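Local atomic coordinates of terminal oxygenase component of carbazole (Janthinobacterium sp., PDB entry 7BUG), a protein that catalyses, as the oxygenase component of carbazole 1,9a-dioxygenase, the angular dioxygenation of carbazole at a mononuclear iron, using electrons passed through a Rieske [2Fe-2S] cluster. Residues G328-N331 and D332-W335; P181-I184 and Y185-D189; S113-I116 and G117-L121; C82-K85 and S86-T89. All blocks are in the same frame, centred on the assembly; numbering follows the deposited sequence. Where two conformers were deposited one is given.

Contact 1 of 4, residues G328-N331 and D332-W335; sequences GFNN and DDIW. With FE2 (Fe (II) ion), chain E.
Asn330 and Asp333 meet at the start of helix 331-344, where the carboxylate arm of the facial triad of two histidines and one carboxylate leaves the first turn to bind the iron(II) ion. This is the tight side. Asp333 grips the metal unevenly with both oxygens, OD1 at 2.0 Å from the iron and OD2 at 2.5 Å. Asn330 ND2 gives a hydrogen to Asp333 OD2 over 2.8 Å in an almost straight bond (167°), with that oxygen lying in the Asn330 amide plane. OD2 is thus shared between the metal and an amide N-H, which fixes how the carboxylate is turned. Asn330 is the second-shell residue that positions the ligand, and Gln282 NE2, bonded to its OD1, holds the Asn330 amide in turn. With CG beside the backbone N (chi1 -72°), the Asp333 carboxylate is carried back toward Asn330, ahead of the helix. The turn's backbone bonds are weak: Asn330 O is approached by both Asp333 N and Ile334 N.

On the other side the packing is looser. Asn331 is exposed, and its OD1 only brushes Ile334 CD1, the two side chains lying next to each other and pointing the same way. Water 1 donates to Phe329 O over 2.8 Å and to Asp332 OD2 over 2.6 Å, bridging the loop carbonyl and the Asp332 carboxylate. Trp335, whose ring also meets Trp91 of a neighbouring subunit, holds the remaining carboxylate oxygen: its NE1 donates to the anti lone pair of Asp332 OD1 at 2.8 Å.

Contact 2 of 4, residues P181-I184 and Y185-D189; sequences PSHI and YIHKD. With FE2 (Fe (II) ion), chain E.
His183 and His187 supply the two histidine arms of the facial triad, from a short 3-10 turn between helices 171-179 and 191-195. Metal coordination comes first. His183 NE2 sits 2.0 Å and His187 NE2 2.1 Å from the iron, their ring planes set at 81° to each other. Asp333 and waters 2 and 3 are the other ligands. The far nitrogen of one ring is tied down too, His183 ND1 donating to Asp180 O, which settles that ring's rotation about the metal bond.

Backbone hydrogen bonds wind the turn and set the spacing of the ligands: Ile186 N gives to His183 O at 2.9 Å and His187 N to Ile184 O at 2.9 Å, each donor standing above the carbonyl plane.

Polar ends reach over to a neighbouring subunit, where Glu81 takes a hydrogen bond from Tyr185 OH and a salt bridge from Lys188 NZ.

Apolar packing falls to Ile186. With CG1 between the backbone N and the carbonyl carbon (chi1 80°), Ile186 brings CG1 to 3.7 Å above the plane of the His187 ring, over its centre, and CD1 to the edge of His183. An alanine here would probably open a gap over one face of His187 and at the edge of His183, leaving the two rings less firmly packed around the iron. Phe329 also stacks on His187. Ile186 CD1 lies in the plane of the His183 ring, 3.9 Å from His183 CD2.

Contact 3 of 4, residues S113-I116 and G117-L121; sequences SAQI and GRQKL
Two overlapping beta turns of the Rieske domain, a type I from Ser113 to Ile116 and a type II from Gln115 to Arg118, bring Gln115 against Gln119 and Ala114 against Arg118. An ST turn opens the first, Ser113 OG accepting from Gln115 N at 3.1 Å. The second is closed by Arg118 N and Gln115 O, 3.0 Å apart, and Gly117 sits at its corner with positive phi, where a CB would run into Ile116 O.

Both glutamine chains bend at chi2 (near -67°), which brings their amides together obliquely, the planes 49° apart. Gln119 NE2 donates to Gln115 OE1 over 2.8 Å, nearly straight at 171° and within the plane of its own amide, though tilted from the carbonyl plane of Gln115. A leucine in place of Gln119 would probably leave Gln115 OE1 without this donor, its amide then held mainly from the NE2 end. On the exposed side, Arg118 stretches out from CG to NE and sets the edge of its guanidinium against the backbone, NH1 giving to Ala114 O at 2.9 Å.

Gln115 NE2 donates onward to Leu355 O of a neighbouring subunit, whose Glu357 also takes hydrogens from Ser113 OG and Ala114 N, so the turns form part of the trimer interface. Within the chain they lie in the loop joining strand 104-107 to strand 123-129, with Gly117 and Gln119 bonded through their backbones to Leu104.

Contact 4 of 4, residues C82-K85 and S86-T89; sequences CKTK and STIT
The chain reverses through a type I beta turn from Thr84 to Thr87, Thr87 N donating to Thr84 O at 3.2 Å, and runs straight into strand 87-89, the edge of the small three-stranded sheet in the Rieske domain. The strand leads on to the cluster ligand Cys90.

Over the turn, the hydroxyls of the two threonines that bracket it meet: Thr84 OG1 and Thr87 OG1 share a hydrogen bond of 2.7 Å. Each OG1 stands between its backbone N and carbonyl carbon (chi1 75° and 63°), which swings the two oxygens in over the turn; Ile243 of a neighbouring subunit packs on both residues. The link goes on through water 4, which accepts from Lys83 N at 2.8 Å and bonds to Thr87 OG1 at 2.8 Å and Thr89 OG1 at 2.7 Å. This one water ties the loop at Lys83 to the strand at Thr87 and Thr89. Thr84 N, by contrast, is buried with no partner in the model.

Side chains finish the contact. Lys83 passes its aliphatic part across Thr89 at about a right angle, Lys83 CD 3.8 Å from Thr89 OG1, before its NZ pairs with Glu81, while Thr89 OG1 also bonds to Thr96. Lys85 turns the other way, to a salt bridge with Asp59. At the start of the loop segment, Cys82 SG rests 4.0 Å from Ile88 CG1.

Contacts 1 and 2 converge on one iron ion in the ring-hydroxylase domain, their centres about 10 Å apart; contact 2 is the buried one, contact 1 only partly so. Contacts 3 and 4 lie in the Rieske domain, with centres about 16 Å apart, and contact 1 is about 49 Å from contact 3, centre to centre. Metal bonds, with carboxylate and imidazole ligands, rule the first pair, amides, hydroxyls and water the second, with contact 3 on the surface and contact 4 partly buried. Subunit interfaces link the two domains: contacts 1 and 2 both touch the Rieske domain of one neighbour, whereas contacts 3 and 4 both press on the other neighbouring subunit.

Contact 1 of 4, residues G328-N331 and D332-W335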
ATOM      1  N   GLY A 328     -27.859  15.720   5.021  0.55 24.27           N
ATOM      2  CA  GLY A 328     -28.254  15.423   6.418  0.55 23.21           C
ATOM      3  C   GLY A 328     -28.994  14.104   6.610  0.55 20.78           C
ATOM      4  O   GLY A 328     -29.128  13.633   7.761  0.55 20.10           O
ATOM      5  N   PHE A 329     -29.513  13.485   5.554  1.00 21.11           N
ATOM      6  CA  PHE A 329     -30.077  12.126   5.665  1.00 17.79           C
ATOM      7  C   PHE A 329     -29.082  11.113   5.085  1.00 17.86           C
ATOM      8  O   PHE A 329     -28.740  10.088   5.747  1.00 18.03           O
ATOM      9  CB  PHE A 329     -31.431  12.089   4.962  1.00 20.46           C
ATOM     10  CG  PHE A 329     -32.196  10.822   5.088  1.00 20.00           C
ATOM     11  CD1 PHE A 329     -33.051  10.599   6.155  1.00 20.05           C
ATOM     12  CD2 PHE A 329     -32.084   9.832   4.121  1.00 19.58           C
ATOM     13  CE1 PHE A 329     -33.821   9.450   6.214  1.00 18.39           C
ATOM     14  CE2 PHE A 329     -32.802   8.660   4.230  1.00 18.82           C
ATOM     15  CZ  PHE A 329     -33.672   8.460   5.273  1.00 20.51           C
ATOM     16  N   ASN A 330     -28.590  11.378   3.869  1.00 16.96           N
ATOM     17  CA  ASN A 330     -27.768  10.335   3.174  1.00 15.96           C
ATOM     18  C   ASN A 330     -26.323  10.260   3.662  1.00 16.34           C
ATOM     19  O   ASN A 330     -25.658   9.266   3.347  1.00 15.35           O
ATOM     20  CB  ASN A 330     -27.789  10.454   1.647  1.00 16.69           C
ATOM     21  CG  ASN A 330     -29.148  10.110   1.080  1.00 16.92           C
ATOM     22  OD1 ASN A 330     -29.710  10.928   0.368  1.00 18.20           O
ATOM     23  ND2 ASN A 330     -29.690   8.933   1.374  1.00 15.44           N
ATOM     24  N   ASN A 331     -25.825  11.254   4.418  1.00 15.57           N
ATOM     25  CA  ASN A 331     -24.461  11.137   4.972  1.00 17.49           C
ATOM     26  C   ASN A 331     -24.332   9.852   5.791  1.00 17.05           C
ATOM     27  O   ASN A 331     -23.244   9.260   5.743  1.00 18.72           O
ATOM     28  CB  ASN A 331     -24.082  12.361   5.806  1.00 19.35           C
ATOM     29  CG  ASN A 331     -23.538  13.504   4.994  1.00 22.91           C
ATOM     30  OD1 ASN A 331     -23.316  13.413   3.769  1.00 25.17           O
ATOM     31  ND2 ASN A 331     -23.312  14.617   5.675  1.00 28.06           N
ATOM     32  N   ASP A 332     -25.373   9.386   6.477  1.00 18.09           N
ATOM     33  CA  ASP A 332     -25.283   8.133   7.272  1.00 19.45           C
ATOM     34  C   ASP A 332     -25.138   6.925   6.325  1.00 19.17           C
ATOM     35  O   ASP A 332     -24.508   5.975   6.689  1.00 17.99           O
ATOM     36  CB  ASP A 332     -26.436   7.955   8.249  1.00 22.25           C
ATOM     37  CG  ASP A 332     -26.359   8.925   9.435  1.00 22.99           C
ATOM     38  OD1 ASP A 332     -25.219   9.194   9.933  1.00 24.82           O
ATOM     39  OD2 ASP A 332     -27.410   9.450   9.792  1.00 25.89           O
ATOM     40  N   ASP A 333     -25.686   6.992   5.114  1.00 16.51           N
ATOM     41  CA  ASP A 333     -25.488   5.903   4.130  1.00 16.21           C
ATOM     42  C   ASP A 333     -24.011   5.807   3.766  1.00 14.88           C
ATOM     43  O   ASP A 333     -23.553   4.679   3.475  1.00 16.10           O
ATOM     44  CB  ASP A 333     -26.314   6.168   2.876  1.00 14.61           C
ATOM     45  CG  ASP A 333     -27.792   5.959   3.136  1.00 16.20           C
ATOM     46  OD1 ASP A 333     -28.178   4.927   3.740  1.00 16.34           O
ATOM     47  OD2 ASP A 333     -28.532   6.841   2.804  1.00 17.66           O
ATOM     48  N   ILE A 334     -23.334   6.939   3.688  1.00 16.24           N
ATOM     49  CA  ILE A 334     -21.917   6.976   3.245  1.00 16.49           C
ATOM     50  C   ILE A 334     -21.057   6.159   4.218  1.00 17.29           C
ATOM     51  O   ILE A 334     -20.327   5.232   3.780  1.00 16.12           O
ATOM     52  CB  ILE A 334     -21.427   8.408   3.069  1.00 17.30           C
ATOM     53  CG1 ILE A 334     -22.175   9.053   1.891  1.00 17.94           C
ATOM     54  CG2 ILE A 334     -19.908   8.424   2.890  1.00 15.86           C
ATOM     55  CD1 ILE A 334     -21.812  10.493   1.696  1.00 19.94           C
ATOM     56  N   TRP A 335     -21.187   6.406   5.526  1.00 17.72           N
ATOM     57  CA  TRP A 335     -20.294   5.670   6.455  1.00 17.74           C
ATOM     58  C   TRP A 335     -20.801   4.213   6.606  1.00 14.78           C
ATOM     59  O   TRP A 335     -19.973   3.321   6.846  1.00 15.56           O
ATOM     60  CB  TRP A 335     -20.027   6.461   7.744  1.00 21.67           C
ATOM     61  CG  TRP A 335     -21.201   6.691   8.613  1.00 22.61           C
ATOM     62  CD1 TRP A 335     -21.897   7.866   8.751  1.00 25.24           C
ATOM     63  CD2 TRP A 335     -21.789   5.746   9.517  1.00 24.15           C
ATOM     64  NE1 TRP A 335     -22.916   7.684   9.640  1.00 23.66           N
ATOM     65  CE2 TRP A 335     -22.869   6.409  10.138  1.00 22.78           C
ATOM     66  CE3 TRP A 335     -21.501   4.424   9.891  1.00 23.90           C
ATOM     67  CZ2 TRP A 335     -23.662   5.778  11.094  1.00 21.97           C
ATOM     68  CZ3 TRP A 335     -22.283   3.811  10.846  1.00 22.45           C
ATOM     69  CH2 TRP A 335     -23.331   4.494  11.449  1.00 22.12           C
TER
HETATM   70 FE   FE2 E 402     -30.175   5.098   3.447  1.00 19.09          FE
HETATM   71  O   HOH W   1     -29.542   9.692   8.371  1.00 21.61           O
HETATM   72  O   HOH W   2     -31.562   5.648   2.417  1.00 23.56           O
HETATM   73  O   HOH W   3     -29.784   4.364   1.414  1.00 23.68           O

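Contact 2 of 4, residues P181-I184 and Y185-D189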
ATOM      1  N   PRO A 181     -34.296  -2.770   2.619  1.00 18.16           N
ATOM      2  CA  PRO A 181     -35.454  -2.234   3.320  1.00 19.40           C
ATOM      3  C   PRO A 181     -35.214  -1.975   4.821  1.00 19.83           C
ATOM      4  O   PRO A 181     -35.799  -1.063   5.406  1.00 21.57           O
ATOM      5  CB  PRO A 181     -36.558  -3.299   3.102  1.00 18.73           C
ATOM      6  CG  PRO A 181     -36.036  -4.191   1.976  1.00 22.25           C
ATOM      7  CD  PRO A 181     -34.519  -4.102   2.034  1.00 19.43           C
ATOM      8  N   SER A 182     -34.370  -2.775   5.466  1.00 18.19           N
ATOM      9  CA  SER A 182     -34.175  -2.664   6.947  1.00 18.56           C
ATOM     10  C   SER A 182     -33.075  -1.673   7.352  1.00 19.10           C
ATOM     11  O   SER A 182     -32.991  -1.309   8.553  1.00 18.40           O
ATOM     12  CB  SER A 182     -33.932  -3.991   7.522  1.00 17.86           C
ATOM     13  OG  SER A 182     -35.122  -4.745   7.425  1.00 21.92           O
ATOM     14  N   HIS A 183     -32.274  -1.151   6.415  1.00 16.82           N
ATOM     15  CA  HIS A 183     -31.148  -0.258   6.726  1.00 18.27           C
ATOM     16  C   HIS A 183     -31.680   1.053   7.278  1.00 16.41           C
ATOM     17  O   HIS A 183     -30.890   1.808   7.820  1.00 17.82           O
ATOM     18  CB  HIS A 183     -30.219  -0.028   5.500  1.00 17.58           C
ATOM     19  CG  HIS A 183     -30.524   1.195   4.724  1.00 16.41           C
ATOM     20  ND1 HIS A 183     -31.512   1.222   3.779  1.00 16.66           N
ATOM     21  CD2 HIS A 183     -30.043   2.450   4.804  1.00 15.65           C
ATOM     22  CE1 HIS A 183     -31.599   2.429   3.281  1.00 20.52           C
ATOM     23  NE2 HIS A 183     -30.698   3.230   3.877  1.00 17.48           N
ATOM     24  N   ILE A 184     -32.971   1.383   7.083  1.00 17.38           N
ATOM     25  CA  ILE A 184     -33.528   2.694   7.501  1.00 17.74           C
ATOM     26  C   ILE A 184     -33.426   2.902   9.022  1.00 16.85           C
ATOM     27  O   ILE A 184     -33.478   4.054   9.426  1.00 16.94           O
ATOM     28  CB  ILE A 184     -34.988   2.816   7.056  1.00 21.37           C
ATOM     29  CG1 ILE A 184     -35.860   1.706   7.631  1.00 19.91           C
ATOM     30  CG2 ILE A 184     -35.026   2.891   5.530  1.00 22.31           C
ATOM     31  CD1 ILE A 184     -37.341   1.948   7.445  1.00 22.24           C
ATOM     32  N   TYR A 185     -33.116   1.853   9.751  1.00 17.87           N
ATOM     33  CA  TYR A 185     -32.694   1.939  11.178  1.00 19.74           C
ATOM     34  C   TYR A 185     -31.597   2.991  11.354  1.00 19.24           C
ATOM     35  O   TYR A 185     -31.620   3.765  12.326  1.00 21.09           O
ATOM     36  CB  TYR A 185     -32.290   0.556  11.673  1.00 17.87           C
ATOM     37  CG  TYR A 185     -31.961   0.518  13.139  1.00 19.32           C
ATOM     38  CD1 TYR A 185     -32.978   0.546  14.085  1.00 20.63           C
ATOM     39  CD2 TYR A 185     -30.644   0.538  13.572  1.00 21.37           C
ATOM     40  CE1 TYR A 185     -32.676   0.576  15.434  1.00 20.53           C
ATOM     41  CE2 TYR A 185     -30.329   0.591  14.915  1.00 20.10           C
ATOM     42  CZ  TYR A 185     -31.353   0.600  15.846  1.00 21.69           C
ATOM     43  OH  TYR A 185     -31.072   0.643  17.192  1.00 21.42           O
ATOM     44  N   ILE A 186     -30.629   3.082  10.420  1.00 16.94           N
ATOM     45  CA  ILE A 186     -29.518   4.054  10.564  1.00 17.77           C
ATOM     46  C   ILE A 186     -29.993   5.500  10.463  1.00 16.92           C
ATOM     47  O   ILE A 186     -29.212   6.374  10.810  1.00 17.56           O
ATOM     48  CB  ILE A 186     -28.376   3.758   9.563  1.00 17.87           C
ATOM     49  CG1 ILE A 186     -28.674   4.275   8.148  1.00 17.73           C
ATOM     50  CG2 ILE A 186     -28.068   2.281   9.569  1.00 16.59           C
ATOM     51  CD1 ILE A 186     -27.512   4.123   7.185  1.00 21.14           C
ATOM     52  N   HIS A 187     -31.186   5.752   9.902  1.00 18.45           N
ATOM     53  CA  HIS A 187     -31.691   7.108   9.613  1.00 17.56           C
ATOM     54  C   HIS A 187     -32.612   7.618  10.749  1.00 18.46           C
ATOM     55  O   HIS A 187     -33.094   8.731  10.627  1.00 19.37           O
ATOM     56  CB  HIS A 187     -32.421   7.098   8.277  1.00 17.15           C
ATOM     57  CG  HIS A 187     -31.537   6.761   7.118  1.00 15.97           C
ATOM     58  ND1 HIS A 187     -30.470   7.538   6.779  1.00 18.28           N
ATOM     59  CD2 HIS A 187     -31.632   5.817   6.162  1.00 17.88           C
ATOM     60  CE1 HIS A 187     -29.898   7.062   5.683  1.00 17.55           C
ATOM     61  NE2 HIS A 187     -30.583   6.018   5.311  1.00 15.00           N
ATOM     62  N   LYS A 188     -32.744   6.838  11.816  1.00 20.60           N
ATOM     63  CA  LYS A 188     -33.747   7.098  12.896  1.00 23.48           C
ATOM     64  C   LYS A 188     -33.455   8.438  13.584  1.00 22.83           C
ATOM     65  O   LYS A 188     -34.413   9.071  14.028  1.00 24.37           O
ATOM     66  CB  LYS A 188     -33.813   5.914  13.859  1.00 22.47           C
ATOM     67  CG  LYS A 188     -32.572   5.682  14.713  1.00 22.85           C
ATOM     68  CD  LYS A 188     -32.591   4.331  15.374  1.00 23.53           C
ATOM     69  CE  LYS A 188     -31.370   4.079  16.236  1.00 24.09           C
ATOM     70  NZ  LYS A 188     -30.135   3.907  15.411  1.00 26.76           N
ATOM     71  N   ASP A 189     -32.234   8.930  13.594  1.00 23.07           N
ATOM     72  CA  ASP A 189     -31.878  10.217  14.252  1.00 23.67           C
ATOM     73  C   ASP A 189     -31.625  11.321  13.238  1.00 24.46           C
ATOM     74  O   ASP A 189     -31.106  12.392  13.634  1.00 25.19           O
ATOM     75  CB  ASP A 189     -30.652  10.071  15.160  1.00 25.93           C
ATOM     76  CG  ASP A 189     -30.825   9.068  16.286  1.00 27.83           C
ATOM     77  OD1 ASP A 189     -31.943   9.025  16.807  1.00 29.58           O
ATOM     78  OD2 ASP A 189     -29.842   8.344  16.615  1.00 32.64           O
TER
HETATM   79 FE   FE2 E 402     -30.175   5.098   3.447  1.00 19.09          FE
HETATM   80  O   HOH W   2     -31.562   5.648   2.417  1.00 23.56           O
HETATM   81  O   HOH W   3     -29.784   4.364   1.414  1.00 23.68           O

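Contact 3 of 4, residues S113-I116 and G117-L121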
ATOM      1  N   SER A 113       4.588  10.204 -40.771  1.00 14.15           N
ATOM      2  CA  SER A 113       4.407   8.881 -40.153  1.00 14.20           C
ATOM      3  C   SER A 113       3.382   8.034 -40.893  1.00 13.00           C
ATOM      4  O   SER A 113       2.244   8.514 -41.109  1.00 14.04           O
ATOM      5  CB  SER A 113       3.977   9.018 -38.714  1.00 14.22           C
ATOM      6  OG  SER A 113       3.938   7.746 -38.071  1.00 12.20           O
ATOM      7  N   ALA A 114       3.687   6.754 -40.983  1.00 14.39           N
ATOM      8  CA  ALA A 114       2.767   5.712 -41.512  1.00 16.61           C
ATOM      9  C   ALA A 114       1.615   5.488 -40.531  1.00 15.54           C
ATOM     10  O   ALA A 114       0.608   4.871 -40.879  1.00 16.87           O
ATOM     11  CB  ALA A 114       3.484   4.413 -41.767  1.00 16.34           C
ATOM     12  N   GLN A 115       1.737   5.926 -39.273  1.00 13.70           N
ATOM     13  CA  GLN A 115       0.621   5.719 -38.306  1.00 13.92           C
ATOM     14  C   GLN A 115      -0.576   6.654 -38.597  1.00 13.18           C
ATOM     15  O   GLN A 115      -1.697   6.327 -38.178  1.00 14.98           O
ATOM     16  CB  GLN A 115       1.117   5.886 -36.868  1.00 14.11           C
ATOM     17  CG  GLN A 115       2.165   4.905 -36.391  1.00 14.75           C
ATOM     18  CD  GLN A 115       1.669   3.477 -36.289  1.00 17.39           C
ATOM     19  OE1 GLN A 115       0.532   3.166 -36.623  1.00 18.71           O
ATOM     20  NE2 GLN A 115       2.519   2.590 -35.804  1.00 17.62           N
ATOM     21  N   ILE A 116      -0.351   7.810 -39.208  1.00 14.05           N
ATOM     22  CA  ILE A 116      -1.388   8.838 -39.427  1.00 14.67           C
ATOM     23  C   ILE A 116      -2.513   8.244 -40.273  1.00 14.73           C
ATOM     24  O   ILE A 116      -2.232   7.670 -41.323  1.00 16.15           O
ATOM     25  CB  ILE A 116      -0.776  10.098 -40.051  1.00 15.07           C
ATOM     26  CG1 ILE A 116       0.213  10.741 -39.087  1.00 14.64           C
ATOM     27  CG2 ILE A 116      -1.875  11.059 -40.475  1.00 15.14           C
ATOM     28  CD1 ILE A 116       1.146  11.694 -39.761  1.00 15.62           C
ATOM     29  N   GLY A 117      -3.733   8.426 -39.821  1.00 15.77           N
ATOM     30  CA  GLY A 117      -4.939   7.867 -40.447  1.00 17.07           C
ATOM     31  C   GLY A 117      -5.125   6.373 -40.300  1.00 19.14           C
ATOM     32  O   GLY A 117      -6.122   5.878 -40.874  1.00 19.23           O
ATOM     33  N   ARG A 118      -4.271   5.638 -39.566  1.00 17.07           N
ATOM     34  CA  ARG A 118      -4.263   4.166 -39.525  1.00 17.31           C
ATOM     35  C   ARG A 118      -4.446   3.653 -38.078  1.00 16.99           C
ATOM     36  O   ARG A 118      -4.248   2.465 -37.818  1.00 17.41           O
ATOM     37  CB  ARG A 118      -2.950   3.636 -40.095  1.00 19.88           C
ATOM     38  CG  ARG A 118      -2.784   3.853 -41.600  1.00 22.19           C
ATOM     39  CD  ARG A 118      -1.773   2.856 -42.138  1.00 25.61           C
ATOM     40  NE  ARG A 118      -1.716   2.963 -43.590  1.00 30.91           N
ATOM     41  CZ  ARG A 118      -0.988   3.840 -44.283  1.00 36.67           C
ATOM     42  NH1 ARG A 118      -0.192   4.721 -43.689  1.00 34.14           N
ATOM     43  NH2 ARG A 118      -1.058   3.821 -45.606  1.00 39.50           N
ATOM     44  N   GLN A 119      -4.703   4.569 -37.152  1.00 14.14           N
ATOM     45  CA  GLN A 119      -4.941   4.251 -35.724  1.00 14.08           C
ATOM     46  C   GLN A 119      -6.117   5.112 -35.243  1.00 14.17           C
ATOM     47  O   GLN A 119      -6.406   6.216 -35.785  1.00 13.52           O
ATOM     48  CB  GLN A 119      -3.712   4.529 -34.851  1.00 13.68           C
ATOM     49  CG  GLN A 119      -2.453   3.763 -35.226  1.00 14.53           C
ATOM     50  CD  GLN A 119      -2.479   2.274 -35.010  1.00 15.80           C
ATOM     51  OE1 GLN A 119      -3.407   1.711 -34.407  1.00 17.75           O
ATOM     52  NE2 GLN A 119      -1.453   1.614 -35.507  1.00 16.87           N
ATOM     53  N   LYS A 120      -6.808   4.595 -34.238  1.00 15.66           N
ATOM     54  CA  LYS A 120      -7.992   5.232 -33.615  0.50 16.14           C
ATOM     55  C   LYS A 120      -7.910   5.064 -32.092  1.00 13.80           C
ATOM     56  O   LYS A 120      -7.779   3.932 -31.677  1.00 16.05           O
ATOM     57  CB  LYS A 120      -9.231   4.551 -34.192  0.50 18.40           C
ATOM     58  CG  LYS A 120     -10.556   5.152 -33.778  0.50 21.87           C
ATOM     59  CD  LYS A 120     -11.733   4.352 -34.301  0.50 25.16           C
ATOM     60  CE  LYS A 120     -11.644   4.055 -35.778  0.50 30.07           C
ATOM     61  NZ  LYS A 120     -12.933   3.534 -36.310  0.50 33.36           N
ATOM     62  N   LEU A 121      -8.047   6.124 -31.336  1.00 12.93           N
ATOM     63  CA  LEU A 121      -8.201   6.094 -29.886  1.00 12.36           C
ATOM     64  C   LEU A 121      -9.653   5.785 -29.576  1.00 12.54           C
ATOM     65  O   LEU A 121     -10.576   6.317 -30.238  1.00 14.59           O
ATOM     66  CB  LEU A 121      -7.772   7.480 -29.387  1.00 14.29           C
ATOM     67  CG  LEU A 121      -7.765   7.754 -27.900  1.00 14.90           C
ATOM     68  CD1 LEU A 121      -7.000   6.712 -27.124  1.00 17.38           C
ATOM     69  CD2 LEU A 121      -7.159   9.142 -27.664  1.00 14.85           C
TER

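Contact 4 of 4, residues C82-K85 and S86-T89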
ATOM      1  N   CYS A  82      -5.084  21.379 -26.651  1.00 14.51           N
ATOM      2  CA  CYS A  82      -6.113  21.350 -27.722  1.00 15.65           C
ATOM      3  C   CYS A  82      -5.757  22.462 -28.678  1.00 18.33           C
ATOM      4  O   CYS A  82      -5.943  23.668 -28.292  1.00 18.73           O
ATOM      5  CB  CYS A  82      -7.521  21.517 -27.172  1.00 15.74           C
ATOM      6  SG  CYS A  82      -8.102  20.087 -26.211  1.00 17.91           S
ATOM      7  N   LYS A  83      -5.165  22.104 -29.810  1.00 16.14           N
ATOM      8  CA  LYS A  83      -4.536  23.131 -30.672  1.00 17.63           C
ATOM      9  C   LYS A  83      -5.490  23.531 -31.780  1.00 18.62           C
ATOM     10  O   LYS A  83      -5.225  24.585 -32.404  1.00 20.74           O
ATOM     11  CB  LYS A  83      -3.214  22.615 -31.208  1.00 18.06           C
ATOM     12  CG  LYS A  83      -2.300  22.163 -30.089  1.00 21.21           C
ATOM     13  CD  LYS A  83      -0.881  21.804 -30.524  1.00 22.58           C
ATOM     14  CE  LYS A  83       0.143  22.817 -30.088  1.00 23.54           C
ATOM     15  NZ  LYS A  83       0.112  23.080 -28.646  1.00 21.67           N
ATOM     16  N   THR A  84      -6.483  22.701 -32.083  1.00 17.26           N
ATOM     17  CA  THR A  84      -7.660  23.097 -32.892  1.00 18.66           C
ATOM     18  C   THR A  84      -8.925  22.705 -32.126  1.00 20.39           C
ATOM     19  O   THR A  84      -8.870  21.805 -31.257  1.00 18.57           O
ATOM     20  CB  THR A  84      -7.653  22.496 -34.291  1.00 18.04           C
ATOM     21  OG1 THR A  84      -8.005  21.108 -34.275  1.00 16.78           O
ATOM     22  CG2 THR A  84      -6.323  22.714 -34.977  1.00 16.37           C
ATOM     23  N   LYS A  85     -10.050  23.315 -32.475  1.00 19.84           N
ATOM     24  CA  LYS A  85     -11.364  23.041 -31.845  1.00 21.65           C
ATOM     25  C   LYS A  85     -11.639  21.540 -31.871  1.00 18.97           C
ATOM     26  O   LYS A  85     -12.166  20.998 -30.892  1.00 20.24           O
ATOM     27  CB  LYS A  85     -12.459  23.732 -32.685  1.00 26.31           C
ATOM     28  CG  LYS A  85     -13.607  24.322 -31.905  1.00 32.70           C
ATOM     29  CD  LYS A  85     -14.583  25.165 -32.737  1.00 32.24           C
ATOM     30  CE  LYS A  85     -15.154  24.437 -33.945  1.00 37.55           C
ATOM     31  NZ  LYS A  85     -16.208  25.213 -34.679  1.00 34.89           N
ATOM     32  N   SER A  86     -11.335  20.883 -32.978  1.00 17.20           N
ATOM     33  CA  SER A  86     -11.770  19.503 -33.247  1.00 18.62           C
ATOM     34  C   SER A  86     -10.794  18.450 -32.726  1.00 14.98           C
ATOM     35  O   SER A  86     -11.103  17.286 -32.910  1.00 13.38           O
ATOM     36  CB  SER A  86     -12.031  19.283 -34.683  1.00 19.53           C
ATOM     37  OG  SER A  86     -10.867  19.478 -35.435  1.00 26.83           O
ATOM     38  N   THR A  87      -9.651  18.860 -32.186  1.00 14.09           N
ATOM     39  CA  THR A  87      -8.601  17.860 -31.888  1.00 13.07           C
ATOM     40  C   THR A  87      -8.014  18.029 -30.488  1.00 12.41           C
ATOM     41  O   THR A  87      -8.152  19.073 -29.835  1.00 13.57           O
ATOM     42  CB  THR A  87      -7.452  17.847 -32.908  1.00 13.42           C
ATOM     43  OG1 THR A  87      -6.786  19.104 -32.859  1.00 12.59           O
ATOM     44  CG2 THR A  87      -7.933  17.542 -34.315  1.00 13.81           C
ATOM     45  N   ILE A  88      -7.285  17.015 -30.065  1.00 10.82           N
ATOM     46  CA  ILE A  88      -6.371  17.137 -28.899  1.00 11.07           C
ATOM     47  C   ILE A  88      -5.032  16.550 -29.324  1.00 11.00           C
ATOM     48  O   ILE A  88      -5.038  15.518 -30.047  1.00 10.48           O
ATOM     49  CB  ILE A  88      -6.938  16.471 -27.610  1.00 11.12           C
ATOM     50  CG1 ILE A  88      -5.995  16.651 -26.410  1.00 11.46           C
ATOM     51  CG2 ILE A  88      -7.320  15.036 -27.862  1.00 12.29           C
ATOM     52  CD1 ILE A  88      -6.628  16.320 -25.048  1.00 10.78           C
ATOM     53  N   THR A  89      -3.935  17.160 -28.871  1.00 10.71           N
ATOM     54  CA  THR A  89      -2.566  16.759 -29.215  1.00 10.21           C
ATOM     55  C   THR A  89      -1.936  16.220 -27.926  1.00 10.40           C
ATOM     56  O   THR A  89      -1.867  16.992 -26.930  1.00 10.39           O
ATOM     57  CB  THR A  89      -1.793  17.972 -29.775  1.00 10.26           C
ATOM     58  OG1 THR A  89      -2.432  18.326 -31.003  1.00 10.94           O
ATOM     59  CG2 THR A  89      -0.327  17.693 -29.970  1.00 10.18           C
TER
HETATM   60  O   HOH W   4      -4.879  19.541 -30.812  1.00 11.97           O
HETATM   61  O   HOH W   5     -10.419  20.494 -28.962  1.00 18.08           O